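Local structure of putative neuraminyllactose-binding hemagglutinin homolog (Helicobacter pylori, 3BGH) at residues I150-V162 with K182-Q196. The protein is a putative outer-membrane lipoprotein adhesin that may bind neuraminyllactose-type sialylated glycans, though its function remains unproven. Residues are numbered along the deposited sequence; the frame is centred on the assembly and turned at random.
With SO4 (sulfate ion), chain E.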
ATOM      1  N   ILE A 150      -1.668  11.225  -0.204  1.00 47.38           N
ATOM      2  CA  ILE A 150      -0.696  11.112  -1.246  1.00 47.10           C
ATOM      3  C   ILE A 150      -0.498   9.637  -1.436  1.00 47.93           C
ATOM      4  O   ILE A 150      -0.137   8.910  -0.493  1.00 49.41           O
ATOM      5  CB  ILE A 150       0.618  11.801  -0.911  1.00 47.17           C
ATOM      6  CG1 ILE A 150       0.375  13.171  -0.273  1.00 45.72           C
ATOM      7  CG2 ILE A 150       1.455  11.923  -2.152  1.00 46.54           C
ATOM      8  CD1 ILE A 150       0.578  13.194   1.246  1.00 46.26           C
ATOM      9  N   ASP A 151      -0.829   9.190  -2.631  1.00 47.09           N
ATOM     10  CA  ASP A 151      -0.547   7.860  -3.091  1.00 47.22           C
ATOM     11  C   ASP A 151       0.942   7.786  -3.471  1.00 47.21           C
ATOM     12  O   ASP A 151       1.452   8.599  -4.284  1.00 45.89           O
ATOM     13  CB  ASP A 151      -1.415   7.585  -4.318  1.00 47.78           C
ATOM     14  CG  ASP A 151      -1.197   6.206  -4.919  1.00 51.85           C
ATOM     15  OD1 ASP A 151      -0.330   5.414  -4.482  1.00 55.40           O
ATOM     16  OD2 ASP A 151      -1.907   5.914  -5.887  1.00 58.26           O
ATOM     17  N   VAL A 152       1.629   6.795  -2.907  1.00 46.07           N
ATOM     18  CA  VAL A 152       3.046   6.618  -3.179  1.00 45.77           C
ATOM     19  C   VAL A 152       3.293   5.255  -3.827  1.00 46.12           C
ATOM     20  O   VAL A 152       4.396   4.752  -3.808  1.00 46.36           O
ATOM     21  CB  VAL A 152       3.916   6.732  -1.866  1.00 46.95           C
ATOM     22  CG1 VAL A 152       3.945   8.182  -1.329  1.00 44.30           C
ATOM     23  CG2 VAL A 152       3.475   5.686  -0.788  1.00 42.21           C
ATOM     24  N   SER A 153       2.266   4.645  -4.394  1.00 46.42           N
ATOM     25  CA  SER A 153       2.449   3.363  -5.072  1.00 47.27           C
ATOM     26  C   SER A 153       2.890   3.507  -6.538  1.00 48.17           C
ATOM     27  O   SER A 153       2.897   4.606  -7.090  1.00 48.20           O
ATOM     28  CB  SER A 153       1.172   2.571  -4.974  1.00 46.19           C
ATOM     29  OG  SER A 153       0.224   3.079  -5.891  1.00 47.75           O
ATOM     30  N   LYS A 154       3.251   2.389  -7.163  1.00 49.62           N
ATOM     31  CA  LYS A 154       3.731   2.357  -8.575  1.00 50.57           C
ATOM     32  C   LYS A 154       5.044   3.084  -8.875  1.00 50.31           C
ATOM     33  O   LYS A 154       5.383   3.309 -10.042  1.00 51.10           O
ATOM     34  CB  LYS A 154       2.640   2.790  -9.580  1.00 50.63           C
ATOM     35  CG  LYS A 154       1.321   2.071  -9.422  1.00 53.73           C
ATOM     36  CD  LYS A 154       1.282   0.747 -10.135  1.00 61.77           C
ATOM     37  CE  LYS A 154      -0.176   0.391 -10.566  1.00 65.21           C
ATOM     38  NZ  LYS A 154      -0.237  -0.895 -11.332  1.00 68.13           N
ATOM     39  N   ILE A 155       5.794   3.440  -7.848  1.00 50.30           N
ATOM     40  CA  ILE A 155       7.157   3.901  -8.055  1.00 50.93           C
ATOM     41  C   ILE A 155       8.156   2.757  -8.358  1.00 51.80           C
ATOM     42  O   ILE A 155       8.317   1.837  -7.553  1.00 52.18           O
ATOM     43  CB  ILE A 155       7.614   4.800  -6.886  1.00 51.31           C
ATOM     44  CG1 ILE A 155       6.674   6.033  -6.799  1.00 52.27           C
ATOM     45  CG2 ILE A 155       9.021   5.240  -7.117  1.00 50.63           C
ATOM     46  CD1 ILE A 155       6.970   7.017  -5.696  1.00 50.02           C
ATOM     47  N   LYS A 156       8.854   2.832  -9.495  1.00 52.61           N
ATOM     48  CA  LYS A 156       9.663   1.687  -9.975  1.00 53.45           C
ATOM     49  C   LYS A 156      11.180   1.926 -10.078  1.00 54.04           C
ATOM     50  O   LYS A 156      11.653   3.021 -10.427  1.00 54.80           O
ATOM     51  CB  LYS A 156       9.171   1.154 -11.346  1.00 52.74           C
ATOM     52  CG  LYS A 156       7.684   1.245 -11.651  1.00 52.75           C
ATOM     53  CD  LYS A 156       7.327   0.564 -13.017  1.00 54.05           C
ATOM     54  CE  LYS A 156       5.889   0.854 -13.479  1.00 55.66           C
ATOM     55  NZ  LYS A 156       5.234  -0.329 -14.187  1.00 56.82           N
ATOM     56  N   ALA A 157      11.942   0.873  -9.792  1.00 54.16           N
ATOM     57  CA  ALA A 157      13.358   0.863 -10.069  1.00 53.86           C
ATOM     58  C   ALA A 157      13.739  -0.403 -10.820  1.00 54.33           C
ATOM     59  O   ALA A 157      13.432  -1.513 -10.414  1.00 53.41           O
ATOM     60  CB  ALA A 157      14.137   0.974  -8.788  1.00 53.60           C
ATOM     61  N   VAL A 158      14.444  -0.220 -11.922  1.00 56.01           N
ATOM     62  CA  VAL A 158      14.933  -1.339 -12.696  1.00 57.17           C
ATOM     63  C   VAL A 158      16.139  -1.963 -12.004  1.00 58.50           C
ATOM     64  O   VAL A 158      17.077  -1.253 -11.638  1.00 58.79           O
ATOM     65  CB  VAL A 158      15.313  -0.899 -14.086  1.00 56.63           C
ATOM     66  CG1 VAL A 158      15.849  -2.077 -14.868  1.00 56.29           C
ATOM     67  CG2 VAL A 158      14.102  -0.309 -14.753  1.00 56.57           C
ATOM     68  N   ILE A 159      16.089  -3.280 -11.810  1.00 59.35           N
ATOM     69  CA  ILE A 159      17.199  -4.006 -11.232  1.00 61.15           C
ATOM     70  C   ILE A 159      17.960  -4.842 -12.267  1.00 62.55           C
ATOM     71  O   ILE A 159      19.161  -5.066 -12.128  1.00 62.51           O
ATOM     72  CB  ILE A 159      16.785  -4.886 -10.039  1.00 60.69           C
ATOM     73  CG1 ILE A 159      15.571  -5.742 -10.369  1.00 61.44           C
ATOM     74  CG2 ILE A 159      16.509  -4.017  -8.840  1.00 60.44           C
ATOM     75  CD1 ILE A 159      15.104  -6.620  -9.194  1.00 61.78           C
ATOM     76  N   GLU A 160      17.261  -5.262 -13.313  1.00 63.76           N
ATOM     77  CA  GLU A 160      17.824  -6.151 -14.296  1.00 65.51           C
ATOM     78  C   GLU A 160      17.269  -5.843 -15.701  1.00 65.87           C
ATOM     79  O   GLU A 160      16.052  -5.679 -15.876  1.00 66.21           O
ATOM     80  CB  GLU A 160      17.495  -7.577 -13.863  1.00 65.84           C
ATOM     81  CG  GLU A 160      18.225  -8.683 -14.577  1.00 69.66           C
ATOM     82  CD  GLU A 160      17.982 -10.026 -13.893  1.00 74.46           C
ATOM     83  OE1 GLU A 160      18.045 -10.060 -12.645  1.00 75.30           O
ATOM     84  OE2 GLU A 160      17.718 -11.042 -14.588  1.00 76.56           O
ATOM     85  N   ARG A 161      18.165  -5.728 -16.682  1.00 66.02           N
ATOM     86  CA  ARG A 161      17.783  -5.679 -18.108  1.00 66.65           C
ATOM     87  C   ARG A 161      18.300  -6.911 -18.844  1.00 66.91           C
ATOM     88  O   ARG A 161      19.374  -7.404 -18.535  1.00 67.05           O
ATOM     89  CB  ARG A 161      18.333  -4.429 -18.781  1.00 66.52           C
ATOM     90  CG  ARG A 161      18.202  -3.216 -17.905  1.00 68.23           C
ATOM     91  CD  ARG A 161      18.702  -2.001 -18.558  1.00 71.56           C
ATOM     92  NE  ARG A 161      17.927  -0.843 -18.133  1.00 76.43           N
ATOM     93  CZ  ARG A 161      16.820  -0.421 -18.743  1.00 78.35           C
ATOM     94  NH1 ARG A 161      16.352  -1.068 -19.812  1.00 78.86           N
ATOM     95  NH2 ARG A 161      16.184   0.652 -18.289  1.00 78.50           N
ATOM     96  N   VAL A 162      17.539  -7.403 -19.814  1.00 67.17           N
ATOM     97  CA  VAL A 162      17.969  -8.518 -20.644  1.00 67.50           C
ATOM     98  C   VAL A 162      18.569  -7.978 -21.942  1.00 67.77           C
ATOM     99  O   VAL A 162      17.872  -7.380 -22.758  1.00 68.50           O
ATOM    100  CB  VAL A 162      16.818  -9.515 -20.931  1.00 67.48           C
ATOM    101  CG1 VAL A 162      17.288 -10.619 -21.881  1.00 67.52           C
ATOM    102  CG2 VAL A 162      16.289 -10.113 -19.618  1.00 67.74           C
ATOM    103  N   LYS A 182      22.063  -5.955 -16.562  1.00 99.49           N
ATOM    104  CA  LYS A 182      21.844  -6.351 -15.173  1.00 99.50           C
ATOM    105  C   LYS A 182      22.184  -5.189 -14.219  1.00 98.86           C
ATOM    106  O   LYS A 182      23.198  -5.222 -13.511  1.00 98.87           O
ATOM    107  CB  LYS A 182      22.648  -7.619 -14.838  1.00 99.82           C
ATOM    108  CG  LYS A 182      22.307  -8.230 -13.481  1.00101.57           C
ATOM    109  CD  LYS A 182      23.412  -9.152 -13.005  1.00104.71           C
ATOM    110  CE  LYS A 182      23.537  -9.123 -11.480  1.00105.91           C
ATOM    111  NZ  LYS A 182      24.551 -10.112 -10.993  1.00106.15           N
ATOM    112  N   GLU A 183      21.298  -4.185 -14.201  1.00 97.97           N
ATOM    113  CA  GLU A 183      21.525  -2.865 -13.551  1.00 96.61           C
ATOM    114  C   GLU A 183      22.062  -2.841 -12.108  1.00 95.18           C
ATOM    115  O   GLU A 183      23.258  -2.592 -11.925  1.00 95.07           O
ATOM    116  CB  GLU A 183      20.296  -1.946 -13.703  1.00 96.76           C
ATOM    117  CG  GLU A 183      19.832  -1.799 -15.143  1.00 97.32           C
ATOM    118  CD  GLU A 183      19.824  -0.359 -15.618  1.00 98.50           C
ATOM    119  OE1 GLU A 183      18.720   0.197 -15.843  1.00 98.68           O
ATOM    120  OE2 GLU A 183      20.927   0.214 -15.773  1.00 98.95           O
ATOM    121  N   THR A 184      21.206  -3.073 -11.100  1.00 93.18           N
ATOM    122  CA  THR A 184      21.626  -2.943  -9.678  1.00 91.33           C
ATOM    123  C   THR A 184      21.399  -4.182  -8.738  1.00 89.66           C
ATOM    124  O   THR A 184      21.432  -5.340  -9.186  1.00 89.77           O
ATOM    125  CB  THR A 184      21.094  -1.588  -9.012  1.00 91.65           C
ATOM    126  OG1 THR A 184      19.660  -1.600  -8.889  1.00 91.19           O
ATOM    127  CG2 THR A 184      21.547  -0.340  -9.801  1.00 91.39           C
ATOM    128  N   ASP A 185      21.241  -3.928  -7.435  1.00 86.94           N
ATOM    129  CA  ASP A 185      20.640  -4.890  -6.505  1.00 84.26           C
ATOM    130  C   ASP A 185      19.504  -4.204  -5.717  1.00 82.35           C
ATOM    131  O   ASP A 185      19.232  -3.000  -5.897  1.00 81.35           O
ATOM    132  CB  ASP A 185      21.683  -5.517  -5.561  1.00 84.49           C
ATOM    133  CG  ASP A 185      22.183  -4.550  -4.482  1.00 83.40           C
ATOM    134  OD1 ASP A 185      22.825  -5.054  -3.518  1.00 82.06           O
ATOM    135  OD2 ASP A 185      21.945  -3.313  -4.602  1.00 78.31           O
ATOM    136  N   HIS A 186      18.857  -4.972  -4.847  1.00 79.71           N
ATOM    137  CA  HIS A 186      17.718  -4.483  -4.091  1.00 77.43           C
ATOM    138  C   HIS A 186      17.945  -3.202  -3.265  1.00 75.84           C
ATOM    139  O   HIS A 186      17.190  -2.244  -3.434  1.00 75.62           O
ATOM    140  CB  HIS A 186      17.104  -5.610  -3.257  1.00 77.53           C
ATOM    141  CG  HIS A 186      16.691  -6.795  -4.073  1.00 77.33           C
ATOM    142  ND1 HIS A 186      16.007  -6.672  -5.261  1.00 77.24           N
ATOM    143  CD2 HIS A 186      16.868  -8.122  -3.877  1.00 78.28           C
ATOM    144  CE1 HIS A 186      15.781  -7.873  -5.764  1.00 77.33           C
ATOM    145  NE2 HIS A 186      16.294  -8.770  -4.944  1.00 77.92           N
ATOM    146  N   ASP A 187      18.970  -3.155  -2.413  1.00 74.11           N
ATOM    147  CA  ASP A 187      19.092  -2.023  -1.482  1.00 73.12           C
ATOM    148  C   ASP A 187      19.277  -0.692  -2.181  1.00 71.31           C
ATOM    149  O   ASP A 187      18.732   0.319  -1.742  1.00 71.12           O
ATOM    150  CB  ASP A 187      20.125  -2.249  -0.380  1.00 73.78           C
ATOM    151  CG  ASP A 187      19.571  -3.129   0.744  1.00 77.00           C
ATOM    152  OD1 ASP A 187      19.038  -2.583   1.762  1.00 76.83           O
ATOM    153  OD2 ASP A 187      19.634  -4.377   0.571  1.00 80.24           O
ATOM    154  N   GLN A 188      19.980  -0.719  -3.305  1.00 68.82           N
ATOM    155  CA  GLN A 188      20.094   0.445  -4.172  1.00 67.18           C
ATOM    156  C   GLN A 188      18.723   0.882  -4.797  1.00 65.56           C
ATOM    157  O   GLN A 188      18.419   2.069  -4.923  1.00 65.13           O
ATOM    158  CB  GLN A 188      21.214   0.193  -5.202  1.00 67.17           C
ATOM    159  CG  GLN A 188      21.686   1.388  -6.013  1.00 68.56           C
ATOM    160  CD  GLN A 188      22.649   2.339  -5.286  1.00 71.53           C
ATOM    161  OE1 GLN A 188      23.159   3.291  -5.891  1.00 71.56           O
ATOM    162  NE2 GLN A 188      22.873   2.113  -3.992  1.00 71.34           N
ATOM    163  N   ALA A 189      17.877  -0.085  -5.128  1.00 63.79           N
ATOM    164  CA  ALA A 189      16.589   0.191  -5.735  1.00 61.91           C
ATOM    165  C   ALA A 189      15.612   0.795  -4.697  1.00 60.77           C
ATOM    166  O   ALA A 189      14.872   1.731  -4.998  1.00 58.84           O
ATOM    167  CB  ALA A 189      16.025  -1.072  -6.361  1.00 61.68           C
ATOM    168  N   ILE A 190      15.664   0.243  -3.485  1.00 59.74           N
ATOM    169  CA  ILE A 190      14.932   0.731  -2.318  1.00 59.05           C
ATOM    170  C   ILE A 190      15.245   2.208  -2.036  1.00 59.06           C
ATOM    171  O   ILE A 190      14.351   3.041  -1.855  1.00 59.11           O
ATOM    172  CB  ILE A 190      15.281  -0.140  -1.081  1.00 58.63           C
ATOM    173  CG1 ILE A 190      14.707  -1.549  -1.286  1.00 58.34           C
ATOM    174  CG2 ILE A 190      14.777   0.478   0.189  1.00 54.82           C
ATOM    175  CD1 ILE A 190      15.074  -2.542  -0.230  1.00 55.01           C
ATOM    176  N   ARG A 191      16.528   2.513  -2.019  1.00 59.19           N
ATOM    177  CA  ARG A 191      17.005   3.867  -1.870  1.00 59.09           C
ATOM    178  C   ARG A 191      16.409   4.848  -2.900  1.00 58.04           C
ATOM    179  O   ARG A 191      15.964   5.944  -2.526  1.00 58.26           O
ATOM    180  CB  ARG A 191      18.533   3.855  -1.844  1.00 59.04           C
ATOM    181  CG  ARG A 191      19.066   4.226  -0.492  1.00 62.50           C
ATOM    182  CD  ARG A 191      20.248   3.418  -0.001  1.00 66.50           C
ATOM    183  NE  ARG A 191      21.499   3.810  -0.627  1.00 69.04           N
ATOM    184  CZ  ARG A 191      22.709   3.454  -0.189  1.00 71.71           C
ATOM    185  NH1 ARG A 191      22.862   2.717   0.916  1.00 70.58           N
ATOM    186  NH2 ARG A 191      23.780   3.856  -0.857  1.00 72.34           N
ATOM    187  N   LYS A 192      16.366   4.430  -4.169  1.00 57.36           N
ATOM    188  CA  LYS A 192      15.799   5.223  -5.285  1.00 56.26           C
ATOM    189  C   LYS A 192      14.306   5.405  -5.180  1.00 55.16           C
ATOM    190  O   LYS A 192      13.803   6.510  -5.354  1.00 55.63           O
ATOM    191  CB  LYS A 192      16.114   4.581  -6.638  1.00 57.26           C
ATOM    192  CG  LYS A 192      17.569   4.752  -7.116  1.00 58.11           C
ATOM    193  CD  LYS A 192      17.714   4.422  -8.578  1.00 61.59           C
ATOM    194  CE  LYS A 192      18.182   2.984  -8.777  1.00 64.40           C
ATOM    195  NZ  LYS A 192      17.992   2.550 -10.210  1.00 67.89           N
ATOM    196  N   ILE A 193      13.603   4.322  -4.876  1.00 53.48           N
ATOM    197  CA  ILE A 193      12.163   4.348  -4.753  1.00 52.21           C
ATOM    198  C   ILE A 193      11.728   5.250  -3.611  1.00 52.68           C
ATOM    199  O   ILE A 193      10.826   6.084  -3.789  1.00 52.35           O
ATOM    200  CB  ILE A 193      11.594   2.903  -4.619  1.00 52.95           C
ATOM    201  CG1 ILE A 193      11.650   2.215  -5.998  1.00 51.90           C
ATOM    202  CG2 ILE A 193      10.188   2.915  -4.010  1.00 48.96           C
ATOM    203  CD1 ILE A 193      11.478   0.697  -5.988  1.00 50.98           C
ATOM    204  N   MET A 194      12.391   5.092  -2.458  1.00 52.43           N
ATOM    205  CA  MET A 194      12.125   5.903  -1.273  1.00 52.96           C
ATOM    206  C   MET A 194      12.419   7.393  -1.515  1.00 52.61           C
ATOM    207  O   MET A 194      11.655   8.232  -1.064  1.00 52.53           O
ATOM    208  CB  MET A 194      12.914   5.423  -0.025  1.00 52.74           C
ATOM    209  CG  MET A 194      12.873   3.943   0.293  1.00 52.64           C
ATOM    210  SD  MET A 194      12.393   3.685   1.993  1.00 54.02           S
ATOM    211  CE  MET A 194      10.662   4.002   1.704  1.00 47.74           C
ATOM    212  N   ASN A 195      13.533   7.717  -2.174  1.00 51.96           N
ATOM    213  CA  ASN A 195      13.801   9.110  -2.522  1.00 52.25           C
ATOM    214  C   ASN A 195      12.696   9.685  -3.367  1.00 52.71           C
ATOM    215  O   ASN A 195      12.307  10.816  -3.146  1.00 52.79           O
ATOM    216  CB  ASN A 195      15.137   9.312  -3.257  1.00 51.79           C
ATOM    217  CG  ASN A 195      16.340   9.099  -2.350  1.00 51.73           C
ATOM    218  OD1 ASN A 195      16.220   9.139  -1.127  1.00 54.73           O
ATOM    219  ND2 ASN A 195      17.490   8.839  -2.941  1.00 48.67           N
ATOM    220  N   GLN A 196      12.216   8.923  -4.353  1.00 53.58           N
ATOM    221  CA  GLN A 196      11.149   9.396  -5.215  1.00 55.03           C
ATOM    222  C   GLN A 196       9.878   9.528  -4.409  1.00 53.55           C
ATOM    223  O   GLN A 196       9.119  10.434  -4.638  1.00 53.89           O
ATOM    224  CB  GLN A 196      10.880   8.449  -6.374  1.00 55.59           C
ATOM    225  CG  GLN A 196      11.805   8.527  -7.553  1.00 58.83           C
ATOM    226  CD  GLN A 196      11.358   7.568  -8.679  1.00 59.02           C
ATOM    227  OE1 GLN A 196      12.060   6.599  -9.006  1.00 64.21           O
ATOM    228  NE2 GLN A 196      10.175   7.828  -9.250  1.00 60.88           N
TER
HETATM  229  S   SO4 E   4      14.030   1.952 -20.993  1.00 93.39           S
HETATM  230  O1  SO4 E   4      14.195   3.365 -21.336  1.00 93.20           O
HETATM  231  O2  SO4 E   4      12.760   1.439 -21.513  1.00 92.57           O
HETATM  232  O3  SO4 E   4      15.126   1.199 -21.584  1.00 95.17           O
HETATM  233  O4  SO4 E   4      14.095   1.796 -19.547  1.00 93.60           O
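R161 NE donates to E183 OE1 over 2.6 Å, a salt bridge that is nearly straight, with 168° at the hydrogen. The carboxylate oxygen lies in the guanidinium plane, but R161 reaches it from above the carboxylate plane, and the two flat groups stand 66° apart. Farther round the guanidinium edge, R161 NH2 donates to sulfate O4 at 2.7 Å and NH1 adds a weak bond to O3; K123 NZ also binds this ion, which probably came from the crystallisation liquor. With E183 CG anti to the carbonyl carbon, it lies against R161 CG, 3.5 Å away, and methylene packing backs the ion pair; a bend at chi2 then directs the carboxylate. One bent backbone bond lies beside it, from T184 N to I159 O at 3.0 Å. I159 and E160 together face V124 in a classic beta bulge; with I159 CG1 lodged between backbone N and carbonyl carbon (chi1 49°), CG2 rests on A189 CB while CD1 meets the edge of the H186 ring at CE1, 3.7 Å away. H186 ND1 is bonded to D126 of strand 123-137. Past this point the chemistry turns apolar: A157 CB touches A189 CB at 3.7 Å and also I193 CD1. The nearly antiparallel axes of strand 156-161 and helix 186-196 approach to 7.8 Å, consistent with the small alanines between them. At the far end Q196 lays its amide against I155 CG2, with NE2 at 3.5 Å. The helix thus packs on strand 144-161, an outermost strand of the sheet within this chain, through an aliphatic seam, while the charged pair and the single backbone bond fasten the lead-in to helix 186-208 to that strand's end.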